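Metallo-carboxypeptidase (Pseudomonas aeruginosa, PDB 4A39) is a cytosolic zinc-dependent carboxypeptidase of the M14 family, which probably removes C-terminal residues from peptide or protein substrates. Local coordinates at residues E204-L214 with L377-D385; I278-G288 with F313-P324. One frame throughout, in Å; residues are numbered along the deposited sequence.

Contact 1: E204-L214 with L377-D385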
loop_
_atom_site.group_PDB
_atom_site.type_symbol
_atom_site.label_atom_id
_atom_site.label_comp_id
_atom_site.label_asym_id
_atom_site.label_seq_id
_atom_site.Cartn_x
_atom_site.Cartn_y
_atom_site.Cartn_z
ATOM N N GLU A 204 19.170 14.822 -8.487
ATOM C CA GLU A 204 18.068 14.243 -9.256
ATOM C C GLU A 204 16.739 14.921 -8.951
ATOM O O GLU A 204 15.923 15.130 -9.846
ATOM C CB GLU A 204 17.924 12.748 -8.978
ATOM C CG GLU A 204 19.120 11.905 -9.390
ATOM C CD GLU A 204 18.788 10.428 -9.413
ATOM O OE1 GLU A 204 18.127 9.955 -8.467
ATOM O OE2 GLU A 204 19.190 9.742 -10.377
ATOM N N MET A 205 16.514 15.254 -7.682
ATOM C CA MET A 205 15.269 15.903 -7.282
ATOM C C MET A 205 15.248 17.377 -7.677
ATOM O O MET A 205 14.188 17.964 -7.864
ATOM C CB MET A 205 15.046 15.752 -5.777
ATOM C CG MET A 205 14.697 14.332 -5.335
ATOM S SD MET A 205 13.271 13.630 -6.204
ATOM C CE MET A 205 14.079 12.668 -7.485
ATOM N N GLN A 206 16.428 17.972 -7.808
ATOM C CA GLN A 206 16.516 19.373 -8.194
ATOM C C GLN A 206 16.080 19.444 -9.654
ATOM O O GLN A 206 15.314 20.326 -10.045
ATOM C CB GLN A 206 17.960 19.862 -8.023
ATOM C CG GLN A 206 18.140 21.374 -7.968
ATOM C CD GLN A 206 19.531 21.774 -7.508
ATOM O OE1 GLN A 206 20.421 20.920 -7.346
ATOM N NE2 GLN A 206 19.731 23.080 -7.290
ATOM N N ARG A 207 16.554 18.486 -10.448
ATOM C CA ARG A 207 16.216 18.427 -11.863
ATOM C C ARG A 207 14.730 18.142 -12.036
ATOM O O ARG A 207 14.057 18.778 -12.844
ATOM C CB ARG A 207 17.022 17.331 -12.563
ATOM C CG ARG A 207 18.531 17.532 -12.550
ATOM C CD ARG A 207 19.211 16.466 -13.402
ATOM N NE ARG A 207 20.670 16.552 -13.367
ATOM C CZ ARG A 207 21.480 15.776 -14.083
ATOM N NH1 ARG A 207 20.974 14.855 -14.893
ATOM N NH2 ARG A 207 22.797 15.921 -13.989
ATOM N N LEU A 208 14.219 17.185 -11.268
ATOM C CA LEU A 208 12.813 16.818 -11.354
ATOM C C LEU A 208 11.866 17.941 -10.943
ATOM O O LEU A 208 10.884 18.215 -11.629
ATOM C CB LEU A 208 12.535 15.581 -10.493
ATOM C CG LEU A 208 11.073 15.125 -10.388
ATOM C CD1 LEU A 208 10.504 14.871 -11.776
ATOM C CD2 LEU A 208 10.993 13.865 -9.540
ATOM N N LEU A 209 12.167 18.598 -9.827
ATOM C CA LEU A 209 11.306 19.659 -9.328
ATOM C C LEU A 209 11.424 20.994 -10.054
ATOM O O LEU A 209 10.642 21.911 -9.800
ATOM C CB LEU A 209 11.534 19.834 -7.825
ATOM C CG LEU A 209 11.170 18.568 -7.036
ATOM C CD1 LEU A 209 11.502 18.761 -5.568
ATOM C CD2 LEU A 209 9.688 18.252 -7.219
ATOM N N GLU A 210 12.396 21.114 -10.953
ATOM C CA GLU A 210 12.529 22.346 -11.720
ATOM C C GLU A 210 11.462 22.308 -12.809
ATOM O O GLU A 210 11.061 23.346 -13.341
ATOM C CB GLU A 210 13.914 22.454 -12.373
ATOM C CG GLU A 210 15.045 22.817 -11.426
ATOM C CD GLU A 210 16.377 22.984 -12.143
ATOM O OE1 GLU A 210 16.827 22.024 -12.806
ATOM O OE2 GLU A 210 16.977 24.075 -12.042
ATOM N N LYS A 211 10.991 21.104 -13.121
ATOM C CA LYS A 211 9.993 20.919 -14.164
ATOM C C LYS A 211 8.666 20.337 -13.691
ATOM O O LYS A 211 7.683 20.362 -14.426
ATOM C CB LYS A 211 10.572 20.028 -15.263
ATOM C CG LYS A 211 11.867 20.573 -15.838
ATOM C CD LYS A 211 12.535 19.601 -16.791
ATOM C CE LYS A 211 13.821 20.204 -17.338
ATOM N NZ LYS A 211 14.484 19.313 -18.327
ATOM N N ALA A 212 8.624 19.823 -12.467
ATOM C CA ALA A 212 7.388 19.235 -11.975
ATOM C C ALA A 212 7.111 19.435 -10.495
ATOM O O ALA A 212 8.022 19.661 -9.702
ATOM C CB ALA A 212 7.376 17.745 -12.292
ATOM N N ASP A 213 5.828 19.364 -10.147
ATOM C CA ASP A 213 5.374 19.469 -8.766
ATOM C C ASP A 213 4.806 18.096 -8.428
ATOM O O ASP A 213 4.289 17.401 -9.307
ATOM C CB ASP A 213 4.246 20.492 -8.605
ATOM C CG ASP A 213 4.696 21.916 -8.841
ATOM O OD1 ASP A 213 5.909 22.190 -8.773
ATOM O OD2 ASP A 213 3.815 22.769 -9.078
ATOM N N LEU A 214 4.894 17.702 -7.164
ATOM C CA LEU A 214 4.352 16.413 -6.759
ATOM C C LEU A 214 3.067 16.617 -5.968
ATOM O O LEU A 214 3.002 17.478 -5.090
ATOM C CB LEU A 214 5.361 15.652 -5.899
ATOM C CG LEU A 214 6.772 15.509 -6.471
ATOM C CD1 LEU A 214 7.617 14.717 -5.491
ATOM C CD2 LEU A 214 6.734 14.822 -7.830
ATOM N N LEU A 377 11.219 7.835 -7.472
ATOM C CA LEU A 377 11.513 9.249 -7.667
ATOM C C LEU A 377 12.669 9.393 -8.649
ATOM O O LEU A 377 12.655 10.280 -9.499
ATOM C CB LEU A 377 11.856 9.927 -6.336
ATOM C CG LEU A 377 10.658 10.261 -5.442
ATOM C CD1 LEU A 377 11.136 10.860 -4.128
ATOM C CD2 LEU A 377 9.747 11.239 -6.168
ATOM N N SER A 378 13.662 8.514 -8.535
ATOM C CA SER A 378 14.805 8.551 -9.444
ATOM C C SER A 378 14.333 8.295 -10.871
ATOM O O SER A 378 14.805 8.932 -11.815
ATOM C CB SER A 378 15.845 7.496 -9.058
ATOM O OG SER A 378 16.535 7.860 -7.875
ATOM N N THR A 379 13.398 7.360 -11.020
ATOM C CA THR A 379 12.859 7.016 -12.330
ATOM C C THR A 379 12.104 8.195 -12.938
ATOM O O THR A 379 12.247 8.487 -14.128
ATOM C CB THR A 379 11.925 5.786 -12.233
ATOM O OG1 THR A 379 12.685 4.656 -11.779
ATOM C CG2 THR A 379 11.307 5.464 -13.592
ATOM N N LEU A 380 11.307 8.878 -12.123
ATOM C CA LEU A 380 10.549 10.026 -12.612
ATOM C C LEU A 380 11.473 11.161 -13.042
ATOM O O LEU A 380 11.152 11.916 -13.964
ATOM C CB LEU A 380 9.580 10.531 -11.537
ATOM C CG LEU A 380 8.470 9.566 -11.108
ATOM C CD1 LEU A 380 7.603 10.235 -10.053
ATOM C CD2 LEU A 380 7.630 9.161 -12.312
ATOM N N ALA A 381 12.616 11.282 -12.372
ATOM C CA ALA A 381 13.579 12.329 -12.697
ATOM C C ALA A 381 14.137 12.128 -14.104
ATOM O O ALA A 381 14.367 13.093 -14.835
ATOM C CB ALA A 381 14.712 12.329 -11.680
ATOM N N VAL A 382 14.353 10.870 -14.478
ATOM C CA VAL A 382 14.883 10.536 -15.798
ATOM C C VAL A 382 13.857 10.727 -16.913
ATOM O O VAL A 382 14.201 11.153 -18.017
ATOM C CB VAL A 382 15.369 9.068 -15.852
ATOM C CG1 VAL A 382 15.830 8.718 -17.265
ATOM C CG2 VAL A 382 16.495 8.858 -14.858
ATOM N N LEU A 383 12.600 10.419 -16.616
ATOM C CA LEU A 383 11.522 10.510 -17.597
ATOM C C LEU A 383 10.792 11.847 -17.672
ATOM O O LEU A 383 9.952 12.035 -18.549
ATOM C CB LEU A 383 10.470 9.433 -17.312
ATOM C CG LEU A 383 10.912 7.995 -17.044
ATOM C CD1 LEU A 383 9.679 7.146 -16.774
ATOM C CD2 LEU A 383 11.688 7.453 -18.230
ATOM N N VAL A 384 11.102 12.772 -16.769
ATOM C CA VAL A 384 10.397 14.051 -16.738
ATOM C C VAL A 384 10.197 14.761 -18.081
ATOM O O VAL A 384 9.100 15.249 -18.360
ATOM C CB VAL A 384 11.060 15.031 -15.733
ATOM C CG1 VAL A 384 12.335 15.609 -16.313
ATOM C CG2 VAL A 384 10.073 16.129 -15.363
ATOM N N ASP A 385 11.231 14.811 -18.916
ATOM C CA ASP A 385 11.117 15.485 -20.211
ATOM C C ASP A 385 10.285 14.724 -21.243
ATOM O O ASP A 385 9.971 15.262 -22.310
ATOM C CB ASP A 385 12.505 15.750 -20.803
ATOM C CG ASP A 385 13.350 16.651 -19.927
ATOM O OD1 ASP A 385 12.832 17.689 -19.473
ATOM O OD2 ASP A 385 14.539 16.328 -19.703
#
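L208 packs on A381 where helix 203-211 meets helix 366-383. L208 CB lies 4.1 Å from A381 CB. The axes of the two short helical segments approach to 8.7 Å at 56°. L208 CD1 meets V384 CG2 at 3.8 Å, and CD2 reaches L380 CB. V384 has CG2 anti to its backbone N, which puts that methyl against L208 CD1 and K211 CB. M205 is bent at chi2 (-55°), and its CE comes within 3.7 Å of L377 CB, the two side chains crossing at about a right angle. L214, on the strand that follows the first helix, adds CD1 against L377 CD2.

Polar pairs border this apolar patch. S378 OG donates to E204 OE1 at 2.7 Å, on the syn lone pair. R196 of helix 185-196 bonds to both residues and holds the pair in place. At the other border the extended K211 chain brings NZ to D385 OD1 at 2.6 Å, a salt bridge also on the syn side. The contact is plain packing of two helices on one side of the central sheet. Its chemistry is apolar inside and charged at the border, and R196 probably favours an ionised E204.

Contact 2: I278-G288 with F313-P324. With GEM ((2-guanidinoethylmercapto)succinic acid), chain D.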
loop_
_atom_site.group_PDB
_atom_site.type_symbol
_atom_site.label_atom_id
_atom_site.label_comp_id
_atom_site.label_asym_id
_atom_site.label_seq_id
_atom_site.Cartn_x
_atom_site.Cartn_y
_atom_site.Cartn_z
ATOM N N ILE A 278 1.228 -12.675 -5.587
ATOM C CA ILE A 278 2.490 -12.616 -6.320
ATOM C C ILE A 278 3.694 -12.133 -5.516
ATOM O O ILE A 278 3.707 -11.013 -5.015
ATOM C CB ILE A 278 2.310 -11.736 -7.567
ATOM C CG1 ILE A 278 1.201 -12.331 -8.440
ATOM C CG2 ILE A 278 3.622 -11.622 -8.344
ATOM C CD1 ILE A 278 0.771 -11.435 -9.596
ATOM N N PRO A 279 4.732 -12.983 -5.395
ATOM C CA PRO A 279 5.940 -12.633 -4.644
ATOM C C PRO A 279 6.960 -11.871 -5.494
ATOM O O PRO A 279 8.108 -12.288 -5.626
ATOM C CB PRO A 279 6.459 -13.993 -4.200
ATOM C CG PRO A 279 6.185 -14.829 -5.417
ATOM C CD PRO A 279 4.775 -14.395 -5.824
ATOM N N HIS A 280 6.518 -10.755 -6.076
ATOM C CA HIS A 280 7.365 -9.912 -6.921
ATOM C C HIS A 280 6.774 -8.508 -6.979
ATOM O O HIS A 280 5.558 -8.348 -6.971
ATOM C CB HIS A 280 7.402 -10.444 -8.363
ATOM C CG HIS A 280 7.925 -11.841 -8.489
ATOM N ND1 HIS A 280 9.272 -12.135 -8.477
ATOM C CD2 HIS A 280 7.281 -13.026 -8.597
ATOM C CE1 HIS A 280 9.434 -13.443 -8.572
ATOM N NE2 HIS A 280 8.243 -14.006 -8.647
ATOM N N VAL A 281 7.638 -7.498 -7.031
ATOM C CA VAL A 281 7.178 -6.123 -7.162
ATOM C C VAL A 281 6.926 -5.924 -8.657
ATOM O O VAL A 281 7.732 -6.352 -9.482
ATOM C CB VAL A 281 8.254 -5.110 -6.726
ATOM C CG1 VAL A 281 7.821 -3.698 -7.109
ATOM C CG2 VAL A 281 8.488 -5.206 -5.229
ATOM N N PHE A 282 5.809 -5.295 -9.012
ATOM C CA PHE A 282 5.513 -5.048 -10.420
ATOM C C PHE A 282 4.562 -3.872 -10.588
ATOM O O PHE A 282 4.144 -3.260 -9.606
ATOM C CB PHE A 282 4.914 -6.298 -11.093
ATOM C CG PHE A 282 3.565 -6.698 -10.562
ATOM C CD1 PHE A 282 3.451 -7.470 -9.406
ATOM C CD2 PHE A 282 2.406 -6.308 -11.224
ATOM C CE1 PHE A 282 2.196 -7.850 -8.920
ATOM C CE2 PHE A 282 1.147 -6.682 -10.747
ATOM C CZ PHE A 282 1.045 -7.456 -9.593
ATOM N N ALA A 283 4.248 -3.548 -11.839
ATOM C CA ALA A 283 3.331 -2.457 -12.150
ATOM C C ALA A 283 2.331 -2.899 -13.218
ATOM O O ALA A 283 2.691 -3.612 -14.156
ATOM C CB ALA A 283 4.109 -1.241 -12.641
ATOM N N ALA A 284 1.076 -2.492 -13.055
ATOM C CA ALA A 284 0.025 -2.812 -14.019
ATOM C C ALA A 284 -0.319 -1.520 -14.759
ATOM O O ALA A 284 -0.645 -0.514 -14.126
ATOM C CB ALA A 284 -1.207 -3.352 -13.300
ATOM N N GLY A 285 -0.250 -1.557 -16.090
ATOM C CA GLY A 285 -0.522 -0.374 -16.895
ATOM C C GLY A 285 -1.932 -0.194 -17.434
ATOM O O GLY A 285 -2.871 -0.838 -16.970
ATOM N N CYS A 286 -2.070 0.677 -18.432
ATOM C CA CYS A 286 -3.371 0.988 -19.035
ATOM C C CYS A 286 -3.571 0.445 -20.447
ATOM O O CYS A 286 -4.348 1.017 -21.214
ATOM C CB CYS A 286 -3.572 2.509 -19.099
ATOM S SG CYS A 286 -3.560 3.382 -17.523
ATOM N N GLU A 287 -2.898 -0.647 -20.798
ATOM C CA GLU A 287 -3.021 -1.177 -22.153
ATOM C C GLU A 287 -4.434 -1.557 -22.592
ATOM O O GLU A 287 -4.688 -1.709 -23.788
ATOM C CB GLU A 287 -2.062 -2.361 -22.362
ATOM C CG GLU A 287 -2.412 -3.669 -21.660
ATOM C CD GLU A 287 -2.200 -3.635 -20.158
ATOM O OE1 GLU A 287 -1.343 -2.861 -19.675
ATOM O OE2 GLU A 287 -2.882 -4.408 -19.461
ATOM N N GLY A 288 -5.348 -1.698 -21.633
ATOM C CA GLY A 288 -6.724 -2.044 -21.962
ATOM C C GLY A 288 -7.630 -0.839 -22.186
ATOM O O GLY A 288 -8.800 -0.991 -22.546
ATOM N N PHE A 313 12.311 -4.162 -8.612
ATOM C CA PHE A 313 11.150 -4.116 -9.489
ATOM C C PHE A 313 11.410 -5.015 -10.697
ATOM O O PHE A 313 12.531 -5.075 -11.197
ATOM C CB PHE A 313 10.957 -2.666 -9.952
ATOM C CG PHE A 313 9.795 -2.462 -10.881
ATOM C CD1 PHE A 313 8.516 -2.260 -10.378
ATOM C CD2 PHE A 313 9.979 -2.492 -12.261
ATOM C CE1 PHE A 313 7.424 -2.092 -11.237
ATOM C CE2 PHE A 313 8.899 -2.326 -13.126
ATOM C CZ PHE A 313 7.619 -2.126 -12.613
ATOM N N GLN A 314 10.381 -5.715 -11.161
ATOM C CA GLN A 314 10.549 -6.584 -12.319
ATOM C C GLN A 314 9.347 -6.525 -13.255
ATOM O O GLN A 314 8.337 -5.897 -12.936
ATOM C CB GLN A 314 10.849 -8.020 -11.862
ATOM C CG GLN A 314 9.823 -8.634 -10.939
ATOM C CD GLN A 314 8.632 -9.178 -11.685
ATOM O OE1 GLN A 314 8.734 -10.177 -12.399
ATOM N NE2 GLN A 314 7.492 -8.524 -11.531
ATOM N N ILE A 315 9.457 -7.174 -14.410
ATOM C CA ILE A 315 8.390 -7.133 -15.402
ATOM C C ILE A 315 7.694 -8.458 -15.729
ATOM O O ILE A 315 6.506 -8.476 -16.054
ATOM C CB ILE A 315 8.931 -6.557 -16.727
ATOM C CG1 ILE A 315 9.567 -5.190 -16.469
ATOM C CG2 ILE A 315 7.803 -6.442 -17.755
ATOM C CD1 ILE A 315 10.376 -4.662 -17.631
ATOM N N ARG A 316 8.419 -9.566 -15.633
ATOM C CA ARG A 316 7.815 -10.848 -15.987
ATOM C C ARG A 316 6.578 -11.254 -15.212
ATOM O O ARG A 316 5.612 -11.755 -15.788
ATOM C CB ARG A 316 8.830 -11.970 -15.898
ATOM C CG ARG A 316 8.228 -13.283 -16.341
ATOM C CD ARG A 316 9.294 -14.312 -16.424
ATOM N NE ARG A 316 8.778 -15.613 -16.828
ATOM C CZ ARG A 316 8.207 -16.489 -16.009
ATOM N NH1 ARG A 316 8.062 -16.208 -14.727
ATOM N NH2 ARG A 316 7.819 -17.670 -16.466
ATOM N N HIS A 317 6.610 -11.075 -13.901
ATOM C CA HIS A 317 5.467 -11.428 -13.081
ATOM C C HIS A 317 4.553 -10.232 -12.840
ATOM O O HIS A 317 5.013 -9.097 -12.696
ATOM C CB HIS A 317 5.922 -12.003 -11.743
ATOM C CG HIS A 317 6.466 -13.392 -11.838
ATOM N ND1 HIS A 317 7.787 -13.662 -12.123
ATOM C CD2 HIS A 317 5.859 -14.592 -11.693
ATOM C CE1 HIS A 317 7.971 -14.970 -12.144
ATOM N NE2 HIS A 317 6.817 -15.557 -11.886
ATOM N N GLY A 318 3.254 -10.500 -12.808
ATOM C CA GLY A 318 2.278 -9.454 -12.585
ATOM C C GLY A 318 0.923 -9.917 -13.070
ATOM O O GLY A 318 0.706 -11.113 -13.259
ATOM N N TYR A 319 0.007 -8.977 -13.275
ATOM C CA TYR A 319 -1.323 -9.325 -13.755
ATOM C C TYR A 319 -1.309 -9.477 -15.269
ATOM O O TYR A 319 -0.475 -8.882 -15.960
ATOM C CB TYR A 319 -2.343 -8.241 -13.379
ATOM C CG TYR A 319 -2.440 -7.953 -11.899
ATOM C CD1 TYR A 319 -2.455 -8.989 -10.965
ATOM C CD2 TYR A 319 -2.526 -6.642 -11.432
ATOM C CE1 TYR A 319 -2.548 -8.724 -9.600
ATOM C CE2 TYR A 319 -2.622 -6.367 -10.070
ATOM C CZ TYR A 319 -2.631 -7.412 -9.161
ATOM O OH TYR A 319 -2.713 -7.144 -7.816
ATOM N N PRO A 320 -2.231 -10.286 -15.808
ATOM C CA PRO A 320 -2.269 -10.464 -17.261
ATOM C C PRO A 320 -2.573 -9.117 -17.895
ATOM O O PRO A 320 -3.186 -8.254 -17.266
ATOM C CB PRO A 320 -3.416 -11.451 -17.458
ATOM C CG PRO A 320 -3.397 -12.256 -16.193
ATOM C CD PRO A 320 -3.197 -11.179 -15.144
ATOM N N ARG A 321 -2.137 -8.920 -19.130
ATOM C CA ARG A 321 -2.440 -7.660 -19.785
ATOM C C ARG A 321 -3.839 -7.735 -20.344
ATOM O O ARG A 321 -4.318 -8.808 -20.722
ATOM C CB ARG A 321 -1.451 -7.366 -20.899
ATOM C CG ARG A 321 -1.197 -8.504 -21.841
ATOM C CD ARG A 321 0.131 -8.294 -22.528
ATOM N NE ARG A 321 1.149 -7.850 -21.576
ATOM C CZ ARG A 321 1.363 -6.578 -21.243
ATOM N NH1 ARG A 321 0.632 -5.614 -21.788
ATOM N NH2 ARG A 321 2.302 -6.273 -20.358
ATOM N N SER A 322 -4.504 -6.590 -20.382
ATOM C CA SER A 322 -5.857 -6.522 -20.896
ATOM C C SER A 322 -5.858 -6.522 -22.414
ATOM O O SER A 322 -4.948 -5.976 -23.041
ATOM C CB SER A 322 -6.546 -5.253 -20.393
ATOM O OG SER A 322 -7.778 -5.044 -21.067
ATOM N N ALA A 323 -6.876 -7.150 -22.996
ATOM C CA ALA A 323 -7.018 -7.179 -24.443
ATOM C C ALA A 323 -7.359 -5.741 -24.815
ATOM O O ALA A 323 -7.930 -5.009 -24.004
ATOM C CB ALA A 323 -8.154 -8.113 -24.844
ATOM N N PRO A 324 -7.020 -5.316 -26.038
ATOM C CA PRO A 324 -7.313 -3.943 -26.461
ATOM C C PRO A 324 -8.734 -3.472 -26.141
ATOM O O PRO A 324 -9.717 -4.139 -26.473
ATOM C CB PRO A 324 -7.027 -3.983 -27.962
ATOM C CG PRO A 324 -5.885 -4.961 -28.039
ATOM C CD PRO A 324 -6.351 -6.066 -27.118
HETATM C C8 GEM D . -6.025 -4.064 -8.084
HETATM S S7 GEM D . -5.180 -2.451 -8.267
HETATM C C6 GEM D . -4.844 -2.452 -10.065
HETATM C C5 GEM D . -4.654 -3.842 -10.679
HETATM N N3 GEM D . -5.934 -4.562 -10.727
HETATM C C1 GEM D . -6.470 -4.868 -11.907
HETATM N N4 GEM D . -5.846 -4.506 -13.025
HETATM N N2 GEM D . -7.625 -5.521 -11.978
HETATM C C9 GEM D . -7.430 -3.899 -7.499
HETATM O O14 GEM D . -7.855 -2.735 -7.327
HETATM O O15 GEM D . -8.052 -4.948 -7.234
HETATM C C10 GEM D . -5.193 -5.024 -7.230
HETATM C C11 GEM D . -4.987 -4.493 -5.809
HETATM O O12 GEM D . -3.814 -4.447 -5.376
HETATM O O13 GEM D . -6.012 -4.161 -5.178
HETATM O O HOH W 1 5.955 -4.513 -14.148
HETATM O O HOH W 2 0.664 -6.318 -14.243
#
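Q314 ties its loop to V281 beside edge strand 282-284 of the mixed sheet in the carboxypeptidase domain. Its backbone N and its NE2 both donate to V281 O, from opposite faces of the carbonyl plane; the NE2 bond is 3.0 Å. CG lies between N and the carbonyl carbon (chi1 56°), folding the amide back. The Q314 amide also receives H317 N on OE1 and gives NE2 to H317 O, so its rotation is fixed.

The tight part surrounds F282. G318 CA sits over the ring face, 3.5 Å from the centroid, a CH-pi contact. F282 turns its edge to the face of Y319, with planes at 88° and CZ to CZ 3.7 Å. Y319 belongs to the inhibitor pocket: its OH bonds to D275, and its ring touches the bound (2-guanidinoethylmercapto)succinic acid. F313 meets A283 with its ring edge, CZ 3.6 Å from A283 CB. H280 and H317 form an offset stack, centroids 4.0 Å apart, and D356 holds H280 ND1.

Water 1 joins A283 N to Q314 O. Water 2 accepts from Y319 N and gives a weak bond to A283 O. Beyond them, around exposed R321, the packing is looser. E287 and R321 form a long salt bridge; OE1 stands off the guanidinium plane, so no N-H points at it. The firmer hold is E287 OE2, which takes S322 N on its anti lone pair at 2.9 Å.

Both contacts reach the same mixed sheet, but at different places, with centres about 24 Å apart. Contact 1 is mostly buried and lies away from the zinc. It joins two helices and the start of strand 212-217, largely through aliphatic side chains. Contact 2 is only partly buried and has little regular structure. There a loop lies along outermost strand 282-284, held by rings, a buried glutamine and waters, and it includes Y319 of the inhibitor pocket. Helix 294-308 touches both, through T379 and L383 in contact 1 and F313 and Q314 in contact 2. Charge also differs: contact 1 has a short salt bridge, contact 2 a long one.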